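Solute-binding protein Csal_2479 (Chromohalobacter salexigens, PDB 4P1L) binds D-glucuronate and is probably the extracytoplasmic solute-binding component of a tripartite ATP-independent periplasmic (TRAP) transporter that carries solutes into the cytoplasm. Local coordinates at residues S25-N30 / A65-Q70; Q76-A81 / K133-L138; F87-M92 / P233-V238; V137-G142 / D260-Q265. All blocks are in the same frame, centred on the assembly; numbering follows the deposited sequence.

All four contacts reach the same five-stranded mixed sheet. Contacts 3 and 4 are buried: contact 3 pairs strand 84-88 with strand 234-239, and contact 4 lays helix 248-282 on strand 135-141, the next strand over. Contacts 1 and 2 are only partly buried, the one joining strand 26-29 to the turn ahead of helix 70-78, the other joining the end of that helix to the start of strand 135-141. Contacts 1 and 3 both touch the glucuronate, and Gln70 OE1 links them by accepting from Asn88 N. Backbone carbonyls take side-chain N-H groups in contacts 1, 2 and 4, whereas in contact 3 the side-chain N-H goes to a carboxylate, Glu234, beside the backbone bonds of a strand pair.

Contact 1 of 4, residues S25-N30 / A65-Q70; sequences SWRGWN and AVLGDQ. With BDP (beta-D-glucopyranuronic acid), chain C.
Asn30, just past strand 26-29, receives the backbone N of Ala65 on its O at 3.0 Å; Ala65 opens a type I beta turn that ends at Gly68. The indole of Trp29 lies against this turn. With CG anti to the backbone N (chi1 -177°), the ring is carried across to the turn, and NE1 donates to Gly68 O at 2.7 Å, nearly in the ring plane. A large aromatic with one N-H suits the place, since its carbons pack while that N-H serves a backbone carbonyl. Its six-membered ring meets Gln70: Trp29 CH2 lies 3.7 Å from Gln70 CB, the ring and amide planes standing 50° apart. Gln70 NE2 donates to O3 of the glucuronate at 3.2 Å, its amide held from the other end by OE1, which accepts from Asn88 N. Leu67 lies over one face of the Arg27 guanidinium, CD2 3.9 Å from NH2, while NH1 bonds to Ala81 O. Gln70 begins helix 70-78, and Trp29 meets the ring of Phe87 from strand 84-88.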
loop_
_atom_site.group_PDB
_atom_site.type_symbol
_atom_site.label_atom_id
_atom_site.label_comp_id
_atom_site.label_asym_id
_atom_site.label_seq_id
_atom_site.Cartn_x
_atom_site.Cartn_y
_atom_site.Cartn_z
ATOM N N SER A 25 9.014 -12.099 -23.218
ATOM C CA SER A 25 9.638 -11.781 -21.936
ATOM C C SER A 25 9.140 -10.486 -21.248
ATOM O O SER A 25 9.264 -9.389 -21.790
ATOM C CB SER A 25 11.147 -11.682 -22.108
ATOM O OG SER A 25 11.755 -11.557 -20.846
ATOM N N TRP A 26 8.606 -10.628 -20.038
ATOM C CA TRP A 26 8.140 -9.490 -19.242
ATOM C C TRP A 26 8.955 -9.408 -17.957
ATOM O O TRP A 26 9.243 -10.443 -17.354
ATOM C CB TRP A 26 6.677 -9.692 -18.837
ATOM C CG TRP A 26 5.677 -9.140 -19.791
ATOM C CD1 TRP A 26 5.895 -8.687 -21.054
ATOM C CD2 TRP A 26 4.270 -8.967 -19.535
ATOM N NE1 TRP A 26 4.707 -8.255 -21.617
ATOM C CE2 TRP A 26 3.695 -8.413 -20.706
ATOM C CE3 TRP A 26 3.444 -9.242 -18.437
ATOM C CZ2 TRP A 26 2.326 -8.113 -20.804
ATOM C CZ3 TRP A 26 2.084 -8.942 -18.536
ATOM C CH2 TRP A 26 1.541 -8.385 -19.708
ATOM N N ARG A 27 9.311 -8.201 -17.526
ATOM C CA ARG A 27 9.907 -8.020 -16.201
ATOM C C ARG A 27 8.923 -7.304 -15.283
ATOM O O ARG A 27 8.300 -6.307 -15.662
ATOM C CB ARG A 27 11.181 -7.181 -16.240
ATOM C CG ARG A 27 12.166 -7.587 -17.283
ATOM C CD ARG A 27 12.832 -6.339 -17.788
ATOM N NE ARG A 27 14.057 -6.065 -17.066
ATOM C CZ ARG A 27 14.577 -4.854 -16.895
ATOM N NH1 ARG A 27 13.959 -3.769 -17.356
ATOM N NH2 ARG A 27 15.717 -4.731 -16.235
ATOM N N GLY A 28 8.830 -7.821 -14.071
ATOM C CA GLY A 28 7.914 -7.283 -13.089
ATOM C C GLY A 28 8.618 -6.922 -11.803
ATOM O O GLY A 28 9.707 -7.433 -11.487
ATOM N N TRP A 29 7.957 -6.055 -11.041
ATOM C CA TRP A 29 8.570 -5.421 -9.878
ATOM C C TRP A 29 7.763 -5.704 -8.621
ATOM O O TRP A 29 6.527 -5.611 -8.614
ATOM C CB TRP A 29 8.623 -3.908 -10.116
ATOM C CG TRP A 29 9.295 -3.082 -9.042
ATOM C CD1 TRP A 29 10.607 -2.700 -9.007
ATOM C CD2 TRP A 29 8.689 -2.524 -7.878
ATOM N NE1 TRP A 29 10.860 -1.953 -7.890
ATOM C CE2 TRP A 29 9.702 -1.834 -7.171
ATOM C CE3 TRP A 29 7.395 -2.552 -7.341
ATOM C CZ2 TRP A 29 9.460 -1.174 -5.973
ATOM C CZ3 TRP A 29 7.161 -1.885 -6.137
ATOM C CH2 TRP A 29 8.185 -1.199 -5.482
ATOM N N ASN A 30 8.470 -6.055 -7.555
ATOM C CA ASN A 30 7.897 -6.171 -6.216
ATOM C C ASN A 30 8.923 -5.633 -5.231
ATOM O O ASN A 30 10.104 -5.941 -5.361
ATOM C CB ASN A 30 7.593 -7.646 -5.947
ATOM C CG ASN A 30 7.087 -7.907 -4.575
ATOM O OD1 ASN A 30 6.441 -7.050 -3.940
ATOM N ND2 ASN A 30 7.284 -9.143 -4.122
ATOM N N ALA A 65 12.845 -5.051 -4.588
ATOM C CA ALA A 65 13.146 -3.786 -5.235
ATOM C C ALA A 65 14.502 -3.808 -5.947
ATOM O O ALA A 65 15.110 -2.763 -6.147
ATOM C CB ALA A 65 13.096 -2.638 -4.210
ATOM N N VAL A 66 14.965 -4.997 -6.322
ATOM C CA VAL A 66 16.188 -5.157 -7.110
ATOM C C VAL A 66 16.250 -4.181 -8.295
ATOM O O VAL A 66 17.315 -3.683 -8.648
ATOM C CB VAL A 66 16.277 -6.594 -7.646
ATOM C CG1 VAL A 66 17.324 -6.702 -8.743
ATOM C CG2 VAL A 66 16.603 -7.558 -6.506
ATOM N N LEU A 67 15.104 -3.918 -8.921
ATOM C CA LEU A 67 15.067 -3.030 -10.087
ATOM C C LEU A 67 14.727 -1.562 -9.764
ATOM O O LEU A 67 14.479 -0.778 -10.686
ATOM C CB LEU A 67 14.118 -3.581 -11.158
ATOM C CG LEU A 67 14.489 -4.966 -11.688
ATOM C CD1 LEU A 67 13.448 -5.473 -12.706
ATOM C CD2 LEU A 67 15.895 -4.968 -12.315
ATOM N N GLY A 68 14.728 -1.188 -8.482
ATOM C CA GLY A 68 14.610 0.214 -8.074
ATOM C C GLY A 68 13.594 0.454 -6.972
ATOM O O GLY A 68 12.767 -0.419 -6.708
ATOM N N ASP A 69 13.641 1.611 -6.292
ATOM C CA ASP A 69 12.653 1.920 -5.231
ATOM C C ASP A 69 11.337 2.241 -5.923
ATOM O O ASP A 69 11.287 2.385 -7.146
ATOM C CB ASP A 69 13.095 3.081 -4.295
ATOM C CG ASP A 69 12.066 3.404 -3.115
ATOM O OD1 ASP A 69 11.325 2.523 -2.574
ATOM O OD2 ASP A 69 12.015 4.594 -2.699
ATOM N N GLN A 70 10.291 2.361 -5.127
ATOM C CA GLN A 70 8.923 2.400 -5.645
ATOM C C GLN A 70 8.642 3.533 -6.636
ATOM O O GLN A 70 8.083 3.276 -7.723
ATOM C CB GLN A 70 7.886 2.342 -4.503
ATOM C CG GLN A 70 6.459 2.044 -5.007
ATOM C CD GLN A 70 5.614 1.123 -4.132
ATOM O OE1 GLN A 70 4.603 0.576 -4.601
ATOM N NE2 GLN A 70 5.992 0.964 -2.854
HETATM C C1 BDP C . 4.104 -1.608 2.591
HETATM C C2 BDP C . 3.744 -1.615 1.113
HETATM C C3 BDP C . 4.967 -1.379 0.313
HETATM C C4 BDP C . 5.528 -0.055 0.726
HETATM C C5 BDP C . 5.841 -0.037 2.245
HETATM C C6 BDP C . 6.376 1.309 2.728
HETATM O O2 BDP C . 3.221 -2.903 0.835
HETATM O O3 BDP C . 4.514 -1.246 -1.135
HETATM O O4 BDP C . 6.726 0.234 -0.016
HETATM O O5 BDP C . 4.680 -0.342 2.953
HETATM O O6A BDP C . 6.052 1.660 3.908
HETATM O O1 BDP C . 2.958 -1.779 3.350
HETATM O O6B BDP C . 7.156 1.962 2.003
#

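Contact 2 of 4, residues Q76-A81 / K133-L138; sequences QTRSGA and KNLIVL
Arg78 reaches from the last turn of helix 70-78 to the chain leading into strand 135-141, each of the two helix ends here closed by a Schellman motif: Gly80 after helix 70-78, and Asn134, also at positive phi, after helix 121-132. From CB, 3.8 Å from Lys133 O, the arginine runs to CG, which lies 3.3 Å from Lys133 O and packs on Leu135 CG. CD continues past the same carbonyl oxygen, and the bend at chi3 (63°) brings NE round to donate to Lys133 O at 2.9 Å, almost in the guanidinium plane. At the tip, NH2 lies 3.9 Å from Lys133 CD, the two long chains running side by side. Arginine suits this place because its aliphatic part covers a leucine while NE serves a carbonyl at the helix end. Asn134 answers with ND2, which donates to Arg78 O. Thr77 has its OG1 bonded to Ala73 O, while its methyl faces the sheet; there Thr77 CG2 presses on Leu135 CD2 at 3.4 Å, tighter than usual van der Waals contact.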
loop_
_atom_site.group_PDB
_atom_site.type_symbol
_atom_site.label_atom_id
_atom_site.label_comp_id
_atom_site.label_asym_id
_atom_site.label_seq_id
_atom_site.Cartn_x
_atom_site.Cartn_y
_atom_site.Cartn_z
ATOM N N GLN A 76 9.368 3.765 -14.461
ATOM C CA GLN A 76 9.822 2.812 -15.454
ATOM C C GLN A 76 8.657 2.022 -16.032
ATOM O O GLN A 76 8.702 1.630 -17.183
ATOM C CB GLN A 76 10.814 1.821 -14.847
ATOM C CG GLN A 76 12.159 2.378 -14.448
ATOM C CD GLN A 76 13.033 1.294 -13.843
ATOM O OE1 GLN A 76 13.468 0.365 -14.537
ATOM N NE2 GLN A 76 13.261 1.378 -12.537
ATOM N N THR A 77 7.625 1.771 -15.224
ATOM C CA THR A 77 6.468 1.018 -15.719
ATOM C C THR A 77 5.582 1.883 -16.621
ATOM O O THR A 77 5.079 1.422 -17.654
ATOM C CB THR A 77 5.648 0.411 -14.552
ATOM O OG1 THR A 77 6.510 -0.364 -13.720
ATOM C CG2 THR A 77 4.561 -0.505 -15.102
ATOM N N ARG A 78 5.385 3.145 -16.251
ATOM C CA ARG A 78 4.636 4.061 -17.123
ATOM C C ARG A 78 5.248 4.186 -18.511
ATOM O O ARG A 78 4.534 4.370 -19.487
ATOM C CB ARG A 78 4.537 5.446 -16.501
ATOM C CG ARG A 78 3.671 5.460 -15.244
ATOM C CD ARG A 78 3.638 6.832 -14.618
ATOM N NE ARG A 78 3.027 7.824 -15.491
ATOM C CZ ARG A 78 3.296 9.128 -15.442
ATOM N NH1 ARG A 78 4.156 9.606 -14.551
ATOM N NH2 ARG A 78 2.697 9.953 -16.277
ATOM N N SER A 79 6.571 4.110 -18.595
ATOM C CA SER A 79 7.250 4.350 -19.856
ATOM C C SER A 79 7.456 3.032 -20.601
ATOM O O SER A 79 7.896 3.025 -21.737
ATOM C CB SER A 79 8.580 5.084 -19.621
ATOM O OG SER A 79 9.549 4.247 -19.037
ATOM N N GLY A 80 7.142 1.913 -19.947
ATOM C CA GLY A 80 7.212 0.615 -20.587
ATOM C C GLY A 80 8.570 -0.046 -20.469
ATOM O O GLY A 80 8.788 -1.092 -21.070
ATOM N N ALA A 81 9.483 0.558 -19.712
ATOM C CA ALA A 81 10.787 -0.054 -19.448
ATOM C C ALA A 81 10.630 -1.287 -18.551
ATOM O O ALA A 81 11.359 -2.273 -18.705
ATOM C CB ALA A 81 11.732 0.948 -18.816
ATOM N N LYS A 133 -2.528 7.554 -16.989
ATOM C CA LYS A 133 -1.091 7.727 -16.764
ATOM C C LYS A 133 -0.281 6.494 -17.177
ATOM O O LYS A 133 0.812 6.266 -16.646
ATOM C CB LYS A 133 -0.821 8.025 -15.291
ATOM C CG LYS A 133 -1.568 9.259 -14.768
ATOM C CD LYS A 133 -1.017 10.551 -15.323
ATOM C CE LYS A 133 -1.785 11.738 -14.782
ATOM N NZ LYS A 133 -1.150 12.994 -15.246
ATOM N N ASN A 134 -0.847 5.696 -18.089
ATOM C CA ASN A 134 -0.140 4.587 -18.749
ATOM C C ASN A 134 0.032 3.336 -17.914
ATOM O O ASN A 134 0.888 2.511 -18.221
ATOM C CB ASN A 134 1.254 5.005 -19.237
ATOM C CG ASN A 134 1.230 5.750 -20.542
ATOM O OD1 ASN A 134 0.198 5.872 -21.199
ATOM N ND2 ASN A 134 2.400 6.235 -20.942
ATOM N N LEU A 135 -0.779 3.175 -16.880
ATOM C CA LEU A 135 -0.767 1.950 -16.082
ATOM C C LEU A 135 -2.123 1.255 -16.155
ATOM O O LEU A 135 -3.164 1.861 -15.856
ATOM C CB LEU A 135 -0.410 2.273 -14.629
ATOM C CG LEU A 135 0.991 2.864 -14.397
ATOM C CD1 LEU A 135 1.148 3.369 -12.956
ATOM C CD2 LEU A 135 2.094 1.855 -14.727
ATOM N N ILE A 136 -2.103 -0.025 -16.550
ATOM C CA ILE A 136 -3.326 -0.784 -16.707
ATOM C C ILE A 136 -3.517 -1.702 -15.494
ATOM O O ILE A 136 -2.756 -2.644 -15.298
ATOM C CB ILE A 136 -3.309 -1.617 -17.992
ATOM C CG1 ILE A 136 -2.966 -0.735 -19.205
ATOM C CG2 ILE A 136 -4.623 -2.332 -18.153
ATOM C CD1 ILE A 136 -3.902 0.475 -19.395
ATOM N N VAL A 137 -4.511 -1.397 -14.667
ATOM C CA VAL A 137 -4.736 -2.162 -13.432
ATOM C C VAL A 137 -5.530 -3.408 -13.741
ATOM O O VAL A 137 -6.608 -3.337 -14.355
ATOM C CB VAL A 137 -5.515 -1.354 -12.383
ATOM C CG1 VAL A 137 -5.877 -2.252 -11.205
ATOM C CG2 VAL A 137 -4.710 -0.162 -11.912
ATOM N N LEU A 138 -4.993 -4.559 -13.330
ATOM C CA LEU A 138 -5.629 -5.830 -13.585
ATOM C C LEU A 138 -6.340 -6.391 -12.351
ATOM O O LEU A 138 -7.300 -7.139 -12.471
ATOM C CB LEU A 138 -4.592 -6.844 -14.055
ATOM C CG LEU A 138 -3.811 -6.454 -15.314
ATOM C CD1 LEU A 138 -2.963 -7.622 -15.766
ATOM C CD2 LEU A 138 -4.762 -6.018 -16.410
#

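Contact 3 of 4, residues F87-M92 / P233-V238; sequences FNMGPM and PECLCV. With BDP (beta-D-glucopyranuronic acid), chain C.
Backbone bonds between Phe87 and Cys235 make an antiparallel hydrogen-bonded pair, Cys235 N reaching Phe87 O at 2.9 Å, and Met89 N extends the ladder by donating to Pro233 O. Polar side chains meet at the next pair, non-hydrogen-bonded Asn88 and Glu234. Asn88 ND2 donates to Glu234 OE2 at 2.8 Å in a nearly straight bond (174°), with amide and carboxylate planes 87° apart. A carboxylate suits this place because the same OE2 also accepts from O2 of the glucuronate at 2.6 Å, while OE1 takes Asn86 ND2. Asn88 OD1 accepts from Gly90 N in an Asx turn. A glutamine here has no carboxylate, and Asn88 ND2 or the sugar O2 would probably face an N-H or a weaker acceptor. On the face carrying Phe87 and Cys235, Cys237 SG lies obliquely by the Phe87 ring, 3.6 Å from its CD2; beyond the strand end, the selenium of selenomethionine Met89 is 4.4 Å from Cys235 SG. Strand 135-141 flanks strand 234-239, helix 70-78 covers Phe87 and helix 121-132 packs on Met89.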
loop_
_atom_site.group_PDB
_atom_site.type_symbol
_atom_site.label_atom_id
_atom_site.label_comp_id
_atom_site.label_asym_id
_atom_site.label_seq_id
_atom_site.Cartn_x
_atom_site.Cartn_y
_atom_site.Cartn_z
ATOM N N PHE A 87 2.202 -2.209 -7.133
ATOM C CA PHE A 87 2.455 -0.942 -6.486
ATOM C C PHE A 87 1.450 -0.684 -5.369
ATOM O O PHE A 87 0.251 -0.905 -5.551
ATOM C CB PHE A 87 2.337 0.218 -7.475
ATOM C CG PHE A 87 3.369 0.216 -8.556
ATOM C CD1 PHE A 87 4.711 0.060 -8.254
ATOM C CD2 PHE A 87 2.998 0.367 -9.879
ATOM C CE1 PHE A 87 5.663 0.057 -9.239
ATOM C CE2 PHE A 87 3.964 0.383 -10.885
ATOM C CZ PHE A 87 5.303 0.223 -10.547
ATOM N N ASN A 88 1.947 -0.172 -4.252
ATOM C CA ASN A 88 1.094 0.458 -3.251
ATOM C C ASN A 88 0.542 1.792 -3.799
ATOM O O ASN A 88 1.257 2.564 -4.475
ATOM C CB ASN A 88 1.882 0.673 -1.966
ATOM C CG ASN A 88 1.011 1.129 -0.806
ATOM O OD1 ASN A 88 0.747 2.325 -0.655
ATOM N ND2 ASN A 88 0.576 0.193 0.018
HETATM N N MSE A 89 -0.737 2.042 -3.536
HETATM C CA MSE A 89 -1.392 3.249 -4.058
HETATM C C MSE A 89 -0.970 4.535 -3.381
HETATM O O MSE A 89 -1.231 5.627 -3.901
HETATM C CB MSE A 89 -2.912 3.115 -4.001
HETATM C CG MSE A 89 -3.484 2.088 -4.949
HETATM SE SE MSE A 89 -3.170 2.492 -6.879
HETATM C CE MSE A 89 -4.820 3.492 -7.181
ATOM N N GLY A 90 -0.321 4.432 -2.220
ATOM C CA GLY A 90 0.223 5.608 -1.550
ATOM C C GLY A 90 1.187 6.422 -2.398
ATOM O O GLY A 90 0.967 7.621 -2.628
ATOM N N PRO A 91 2.289 5.792 -2.845
ATOM C CA PRO A 91 3.244 6.431 -3.738
ATOM C C PRO A 91 2.657 6.756 -5.085
ATOM O O PRO A 91 3.294 7.489 -5.864
ATOM C CB PRO A 91 4.342 5.385 -3.903
ATOM C CG PRO A 91 4.183 4.471 -2.801
ATOM C CD PRO A 91 2.765 4.465 -2.414
HETATM N N MSE A 92 1.479 6.219 -5.387
HETATM C CA MSE A 92 0.816 6.535 -6.658
HETATM C C MSE A 92 0.148 7.924 -6.581
HETATM O O MSE A 92 -0.115 8.558 -7.609
HETATM C CB MSE A 92 -0.210 5.457 -7.000
HETATM C CG MSE A 92 -0.811 5.474 -8.401
HETATM SE SE MSE A 92 0.553 5.155 -9.765
HETATM C CE MSE A 92 1.059 3.344 -9.241
ATOM N N PRO A 233 -5.128 0.273 -0.764
ATOM C CA PRO A 233 -5.084 -0.784 -1.764
ATOM C C PRO A 233 -3.722 -0.824 -2.442
ATOM O O PRO A 233 -2.997 0.178 -2.412
ATOM C CB PRO A 233 -6.166 -0.357 -2.790
ATOM C CG PRO A 233 -7.038 0.579 -2.064
ATOM C CD PRO A 233 -6.079 1.335 -1.139
ATOM N N GLU A 234 -3.383 -1.958 -3.054
ATOM C CA GLU A 234 -2.265 -2.045 -3.979
ATOM C C GLU A 234 -2.760 -2.618 -5.310
ATOM O O GLU A 234 -3.698 -3.411 -5.332
ATOM C CB GLU A 234 -1.163 -2.937 -3.412
ATOM C CG GLU A 234 -0.798 -2.610 -1.964
ATOM C CD GLU A 234 0.627 -3.019 -1.589
ATOM O OE1 GLU A 234 1.222 -3.867 -2.311
ATOM O OE2 GLU A 234 1.130 -2.491 -0.570
ATOM N N CYS A 235 -2.161 -2.200 -6.425
ATOM C CA CYS A 235 -2.555 -2.736 -7.710
ATOM C C CYS A 235 -1.559 -3.759 -8.175
ATOM O O CYS A 235 -0.381 -3.716 -7.814
ATOM C CB CYS A 235 -2.680 -1.639 -8.771
ATOM S SG CYS A 235 -1.149 -0.726 -9.106
ATOM N N LEU A 236 -2.051 -4.668 -9.005
ATOM C CA LEU A 236 -1.239 -5.454 -9.923
ATOM C C LEU A 236 -1.513 -4.832 -11.278
ATOM O O LEU A 236 -2.653 -4.870 -11.755
ATOM C CB LEU A 236 -1.629 -6.926 -9.906
ATOM C CG LEU A 236 -1.031 -7.821 -10.982
ATOM C CD1 LEU A 236 0.453 -7.638 -11.117
ATOM C CD2 LEU A 236 -1.360 -9.265 -10.655
ATOM N N CYS A 237 -0.512 -4.180 -11.854
ATOM C CA CYS A 237 -0.710 -3.446 -13.105
ATOM C C CYS A 237 0.344 -3.777 -14.175
ATOM O O CYS A 237 1.414 -4.342 -13.879
ATOM C CB CYS A 237 -0.696 -1.941 -12.840
ATOM S SG CYS A 237 0.927 -1.269 -12.370
ATOM N N VAL A 238 0.012 -3.415 -15.415
ATOM C CA VAL A 238 0.877 -3.631 -16.580
ATOM C C VAL A 238 1.136 -2.280 -17.286
ATOM O O VAL A 238 0.244 -1.437 -17.367
ATOM C CB VAL A 238 0.229 -4.662 -17.548
ATOM C CG1 VAL A 238 1.035 -4.800 -18.857
ATOM C CG2 VAL A 238 0.093 -6.016 -16.864
HETATM C C1 BDP C . 4.104 -1.608 2.591
HETATM C C2 BDP C . 3.744 -1.615 1.113
HETATM C C3 BDP C . 4.967 -1.379 0.313
HETATM C C4 BDP C . 5.528 -0.055 0.726
HETATM C C5 BDP C . 5.841 -0.037 2.245
HETATM C C6 BDP C . 6.376 1.309 2.728
HETATM O O2 BDP C . 3.221 -2.903 0.835
HETATM O O3 BDP C . 4.514 -1.246 -1.135
HETATM O O4 BDP C . 6.726 0.234 -0.016
HETATM O O5 BDP C . 4.680 -0.342 2.953
HETATM O O6A BDP C . 6.052 1.660 3.908
HETATM O O1 BDP C . 2.958 -1.779 3.350
HETATM O O6B BDP C . 7.156 1.962 2.003
#

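Contact 4 of 4, residues V137-G142 / D260-Q265; sequences VLSWFG and DAAKEQ
Close to the glucuronate site, whose residue Glu234 has its side chain about 4 Å from that of Phe141, the end of strand 135-141 is gripped by Gln265 of helix 248-282. The side-chain amide pairs with both polar backbone atoms of Gly142. Gln265 OE1 accepts from Gly142 N at 2.9 Å, and NE2 donates to Gly142 O at 3.0 Å, there in the carbonyl plane and on a lone pair. The bend at chi2 (-90°) turns the amide to lie by the CB end of Phe141, its plane only 10° from that of the ring, while CG sits over the ring face in a CH-pi contact, 3.8 Å from the centroid. Glutamine suits the place, offering a donor and an acceptor at the end of an aliphatic stem that can lie on an aromatic face. Cut back to an alanine, Gln265 would have no amide for Gly142, and the strand end would probably be less firmly held to the helix, with that face of Phe141 losing its cover. Residues 260-265 of the helix run almost parallel to 137-141 of the strand (3°), their axes 7.5 Å apart at closest approach. So near an approach calls for small residues: Ala262 CB fits against Ser139 CB at 3.6 Å and Trp140 O at 3.5 Å. A classic beta bulge, Leu138 and Ser139 both facing Leu236, precedes this point. Ser139 OG bonds to Ala258 O, one turn earlier in the same helix, and Gln265 NE2 also donates to Asn38 OD1 of helix 37-52.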
loop_
_atom_site.group_PDB
_atom_site.type_symbol
_atom_site.label_atom_id
_atom_site.label_comp_id
_atom_site.label_asym_id
_atom_site.label_seq_id
_atom_site.Cartn_x
_atom_site.Cartn_y
_atom_site.Cartn_z
ATOM N N VAL A 137 -4.511 -1.397 -14.667
ATOM C CA VAL A 137 -4.736 -2.162 -13.432
ATOM C C VAL A 137 -5.530 -3.408 -13.741
ATOM O O VAL A 137 -6.608 -3.337 -14.355
ATOM C CB VAL A 137 -5.515 -1.354 -12.383
ATOM C CG1 VAL A 137 -5.877 -2.252 -11.205
ATOM C CG2 VAL A 137 -4.710 -0.162 -11.912
ATOM N N LEU A 138 -4.993 -4.559 -13.330
ATOM C CA LEU A 138 -5.629 -5.830 -13.585
ATOM C C LEU A 138 -6.340 -6.391 -12.351
ATOM O O LEU A 138 -7.300 -7.139 -12.471
ATOM C CB LEU A 138 -4.592 -6.844 -14.055
ATOM C CG LEU A 138 -3.811 -6.454 -15.314
ATOM C CD1 LEU A 138 -2.963 -7.622 -15.766
ATOM C CD2 LEU A 138 -4.762 -6.018 -16.410
ATOM N N SER A 139 -5.836 -6.073 -11.170
ATOM C CA SER A 139 -6.459 -6.544 -9.943
ATOM C C SER A 139 -5.918 -5.768 -8.761
ATOM O O SER A 139 -4.929 -5.042 -8.890
ATOM C CB SER A 139 -6.220 -8.037 -9.769
ATOM O OG SER A 139 -4.841 -8.311 -9.618
ATOM N N TRP A 140 -6.583 -5.912 -7.618
ATOM C CA TRP A 140 -6.221 -5.185 -6.391
ATOM C C TRP A 140 -5.778 -6.152 -5.300
ATOM O O TRP A 140 -6.510 -7.078 -4.982
ATOM C CB TRP A 140 -7.403 -4.380 -5.866
ATOM C CG TRP A 140 -7.962 -3.410 -6.847
ATOM C CD1 TRP A 140 -9.138 -3.521 -7.522
ATOM C CD2 TRP A 140 -7.380 -2.176 -7.251
ATOM N NE1 TRP A 140 -9.320 -2.438 -8.340
ATOM C CE2 TRP A 140 -8.270 -1.581 -8.177
ATOM C CE3 TRP A 140 -6.217 -1.498 -6.908
ATOM C CZ2 TRP A 140 -8.017 -0.349 -8.778
ATOM C CZ3 TRP A 140 -5.961 -0.263 -7.525
ATOM C CH2 TRP A 140 -6.863 0.292 -8.435
ATOM N N PHE A 141 -4.589 -5.915 -4.754
ATOM C CA PHE A 141 -4.077 -6.628 -3.588
ATOM C C PHE A 141 -4.450 -5.848 -2.308
ATOM O O PHE A 141 -4.589 -4.613 -2.328
ATOM C CB PHE A 141 -2.546 -6.743 -3.632
ATOM C CG PHE A 141 -1.989 -7.734 -4.643
ATOM C CD1 PHE A 141 -2.803 -8.456 -5.484
ATOM C CD2 PHE A 141 -0.614 -7.920 -4.745
ATOM C CE1 PHE A 141 -2.257 -9.345 -6.423
ATOM C CE2 PHE A 141 -0.074 -8.816 -5.659
ATOM C CZ PHE A 141 -0.907 -9.521 -6.500
ATOM N N GLY A 142 -4.568 -6.559 -1.189
ATOM C CA GLY A 142 -4.717 -5.925 0.108
ATOM C C GLY A 142 -3.404 -5.633 0.828
ATOM O O GLY A 142 -2.387 -6.284 0.575
ATOM N N ASP A 260 -7.184 -14.096 -10.424
ATOM C CA ASP A 260 -6.874 -15.271 -9.595
ATOM C C ASP A 260 -5.730 -14.967 -8.602
ATOM O O ASP A 260 -5.775 -15.357 -7.432
ATOM C CB ASP A 260 -6.477 -16.479 -10.466
ATOM C CG ASP A 260 -7.597 -16.939 -11.396
ATOM O OD1 ASP A 260 -8.770 -16.573 -11.151
ATOM O OD2 ASP A 260 -7.299 -17.661 -12.381
ATOM N N ALA A 261 -4.685 -14.304 -9.082
ATOM C CA ALA A 261 -3.568 -13.940 -8.202
ATOM C C ALA A 261 -3.993 -13.037 -7.043
ATOM O O ALA A 261 -3.475 -13.187 -5.932
ATOM C CB ALA A 261 -2.456 -13.277 -8.989
ATOM N N ALA A 262 -4.894 -12.078 -7.286
ATOM C CA ALA A 262 -5.398 -11.210 -6.205
ATOM C C ALA A 262 -6.233 -12.008 -5.202
ATOM O O ALA A 262 -6.132 -11.802 -3.994
ATOM C CB ALA A 262 -6.232 -10.044 -6.766
ATOM N N LYS A 263 -7.047 -12.937 -5.692
ATOM C CA LYS A 263 -7.826 -13.770 -4.782
ATOM C C LYS A 263 -6.874 -14.552 -3.852
ATOM O O LYS A 263 -7.104 -14.683 -2.637
ATOM C CB LYS A 263 -8.737 -14.711 -5.573
ATOM C CG LYS A 263 -9.692 -15.517 -4.706
ATOM C CD LYS A 263 -10.846 -16.113 -5.533
ATOM C CE LYS A 263 -11.572 -17.235 -4.798
ATOM N NZ LYS A 263 -10.866 -18.551 -4.917
ATOM N N GLU A 264 -5.789 -15.046 -4.436
ATOM C CA GLU A 264 -4.790 -15.815 -3.688
ATOM C C GLU A 264 -4.083 -14.891 -2.698
ATOM O O GLU A 264 -3.930 -15.223 -1.524
ATOM C CB GLU A 264 -3.749 -16.444 -4.625
ATOM C CG GLU A 264 -2.672 -17.201 -3.849
ATOM C CD GLU A 264 -1.528 -17.729 -4.701
ATOM O OE1 GLU A 264 -1.478 -17.446 -5.909
ATOM O OE2 GLU A 264 -0.672 -18.441 -4.150
ATOM N N GLN A 265 -3.649 -13.730 -3.191
ATOM C CA GLN A 265 -2.956 -12.766 -2.347
ATOM C C GLN A 265 -3.778 -12.398 -1.112
ATOM O O GLN A 265 -3.231 -12.256 -0.021
ATOM C CB GLN A 265 -2.627 -11.505 -3.121
ATOM C CG GLN A 265 -1.729 -10.555 -2.349
ATOM C CD GLN A 265 -2.469 -9.535 -1.499
ATOM O OE1 GLN A 265 -3.664 -9.296 -1.654
ATOM N NE2 GLN A 265 -1.747 -8.917 -0.602
#